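PDB 3IP1: scyllo-inosose 3-dehydrogenase from Thermotoga maritima, which catalyses the NAD(+)-dependent oxidation of scyllo-inosose to 3-dehydro-scyllo-inosose, probably as a step in myo-inositol degradation. Local coordinates for residues I60-C65 / E163-D168. Numbering follows the deposited sequence.
Sequences IKVKAC and EYVKVD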
loop_
_atom_site.group_PDB
_atom_site.type_symbol
_atom_site.label_atom_id
_atom_site.label_comp_id
_atom_site.label_asym_id
_atom_site.label_seq_id
_atom_site.Cartn_x
_atom_site.Cartn_y
_atom_site.Cartn_z
ATOM N N ILE A 60 22.528 -0.224 31.539
ATOM C CA ILE A 60 22.822 -1.527 30.990
ATOM C C ILE A 60 24.301 -1.857 31.199
ATOM O O ILE A 60 25.168 -1.032 30.945
ATOM C CB ILE A 60 22.519 -1.531 29.476
ATOM C CG1 ILE A 60 21.034 -1.204 29.218
ATOM C CG2 ILE A 60 22.934 -2.867 28.841
ATOM C CD1 ILE A 60 20.734 -0.767 27.751
ATOM N N LYS A 61 24.591 -3.058 31.669
ATOM C CA LYS A 61 25.957 -3.537 31.734
ATOM C C LYS A 61 26.252 -4.101 30.359
ATOM O O LYS A 61 25.626 -5.092 29.958
ATOM C CB LYS A 61 26.045 -4.618 32.807
ATOM C CG LYS A 61 27.383 -5.292 33.019
ATOM C CD LYS A 61 27.269 -6.154 34.299
ATOM C CE LYS A 61 28.440 -7.111 34.489
ATOM N NZ LYS A 61 29.750 -6.423 34.301
ATOM N N VAL A 62 27.169 -3.460 29.623
ATOM C CA VAL A 62 27.435 -3.854 28.228
ATOM C C VAL A 62 28.081 -5.234 28.150
ATOM O O VAL A 62 29.028 -5.546 28.877
ATOM C CB VAL A 62 28.310 -2.807 27.454
ATOM C CG1 VAL A 62 28.470 -3.182 25.982
ATOM C CG2 VAL A 62 27.741 -1.389 27.583
ATOM N N LYS A 63 27.565 -6.070 27.264
ATOM C CA LYS A 63 28.216 -7.337 26.982
ATOM C C LYS A 63 28.984 -7.316 25.669
ATOM O O LYS A 63 30.075 -7.867 25.582
ATOM C CB LYS A 63 27.190 -8.457 26.969
ATOM C CG LYS A 63 26.713 -8.867 28.341
ATOM C CD LYS A 63 27.594 -9.971 28.918
ATOM C CE LYS A 63 28.490 -9.438 30.033
ATOM N NZ LYS A 63 29.258 -10.535 30.733
ATOM N N ALA A 64 28.420 -6.692 24.639
ATOM C CA ALA A 64 29.087 -6.660 23.343
ATOM C C ALA A 64 28.776 -5.364 22.622
ATOM O O ALA A 64 27.698 -4.800 22.803
ATOM C CB ALA A 64 28.688 -7.878 22.487
ATOM N N CYS A 65 29.719 -4.898 21.805
ATOM C CA CYS A 65 29.530 -3.688 21.002
ATOM C C CYS A 65 30.329 -3.764 19.698
ATOM O O CYS A 65 31.557 -3.904 19.709
ATOM C CB CYS A 65 29.922 -2.433 21.782
ATOM S SG CYS A 65 29.319 -0.917 20.966
ATOM N N GLU A 163 31.758 -0.057 30.075
ATOM C CA GLU A 163 31.316 -1.130 30.954
ATOM C C GLU A 163 29.813 -0.996 31.221
ATOM O O GLU A 163 29.122 -1.999 31.375
ATOM C CB GLU A 163 32.088 -1.095 32.274
ATOM C CG GLU A 163 33.596 -1.235 32.106
ATOM C CD GLU A 163 34.330 -1.100 33.427
ATOM O OE1 GLU A 163 34.311 -2.072 34.214
ATOM O OE2 GLU A 163 34.927 -0.026 33.671
ATOM N N TYR A 164 29.328 0.247 31.265
ATOM C CA TYR A 164 27.906 0.545 31.464
ATOM C C TYR A 164 27.458 1.654 30.501
ATOM O O TYR A 164 28.256 2.520 30.125
ATOM C CB TYR A 164 27.596 0.934 32.936
ATOM C CG TYR A 164 27.927 -0.169 33.943
ATOM C CD1 TYR A 164 29.212 -0.293 34.461
ATOM C CD2 TYR A 164 26.964 -1.112 34.337
ATOM C CE1 TYR A 164 29.535 -1.293 35.348
ATOM C CE2 TYR A 164 27.283 -2.124 35.234
ATOM C CZ TYR A 164 28.577 -2.204 35.738
ATOM O OH TYR A 164 28.936 -3.195 36.632
ATOM N N VAL A 165 26.191 1.612 30.097
ATOM C CA VAL A 165 25.589 2.676 29.291
ATOM C C VAL A 165 24.195 3.001 29.805
ATOM O O VAL A 165 23.431 2.123 30.195
ATOM C CB VAL A 165 25.550 2.319 27.765
ATOM C CG1 VAL A 165 24.530 1.221 27.469
ATOM C CG2 VAL A 165 25.256 3.561 26.927
ATOM N N LYS A 166 23.864 4.279 29.820
ATOM C CA LYS A 166 22.550 4.678 30.235
ATOM C C LYS A 166 21.732 5.051 28.987
ATOM O O LYS A 166 22.210 5.782 28.137
ATOM C CB LYS A 166 22.678 5.824 31.238
ATOM C CG LYS A 166 21.411 6.319 31.864
ATOM C CD LYS A 166 20.819 7.449 31.031
ATOM C CE LYS A 166 21.565 8.764 31.215
ATOM N NZ LYS A 166 21.081 9.455 32.438
ATOM N N VAL A 167 20.513 4.519 28.875
ATOM C CA VAL A 167 19.582 4.907 27.809
ATOM C C VAL A 167 18.158 4.975 28.354
ATOM O O VAL A 167 17.830 4.314 29.347
ATOM C CB VAL A 167 19.585 3.908 26.598
ATOM C CG1 VAL A 167 20.936 3.808 25.964
ATOM C CG2 VAL A 167 19.121 2.521 27.030
ATOM N N ASP A 168 17.296 5.727 27.675
ATOM C CA ASP A 168 15.867 5.653 27.960
ATOM C C ASP A 168 15.284 4.284 27.616
ATOM O O ASP A 168 15.640 3.688 26.605
ATOM C CB ASP A 168 15.089 6.721 27.211
ATOM C CG ASP A 168 13.701 6.914 27.782
ATOM O OD1 ASP A 168 12.827 6.032 27.606
ATOM O OD2 ASP A 168 13.491 7.954 28.431
#
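Lys61 and Tyr164 face each other as an antiparallel non-hydrogen-bonded pair, which puts both side chains on one face of the sheet. The phenol ring lies obliquely against the lysine's methylenes, with Tyr164 CE2 3.7 Å from Lys61 CB. The first torsions help bring them together: Lys61 CG is anti to the backbone N (chi1 178°), directing the chain out on the tyrosine's side, where the two side chains cross obliquely, while Tyr164 CG is anti to its carbonyl carbon (chi1 -61°), bringing CD2 and CE2 close to Lys61. At the far end Lys61 NZ is 4.1 Å from Tyr164 OH, a proximity rather than a bond. Ile60 and Val165 occupy the opposite face, with Val62 and Val167 as aliphatic neighbours. Val165 CG1 touches both Ile60 CB and Val62 CG2, and Ile60 CD1 reaches Val167 CG2 at 3.7 Å; Phe99 of strand 98-106 touches both Ile60 and Val165. Reciprocal backbone bonds join Ile60 and Val165: Ile60 N to Val165 O is 2.9 Å, and Val165 N to Ile60 O is 3.0 Å. Val62 N also bonds Glu163 O at 3.0 Å, but from 45° above the carbonyl plane, a less regular geometry just before strand 164-168 begins. Replacing Tyr164 with an alanine would probably strip the Lys61 methylenes of their aromatic neighbour and leave that chain freer to turn. Strand 164-168 is thus attached to strand 57-66 within the GroES-like domain by two chemically different faces: apolar contacts beside Phe99, and a partly exposed lysine-tyrosine pair held by van der Waals contact, with the backbone bonds fixing the register between them.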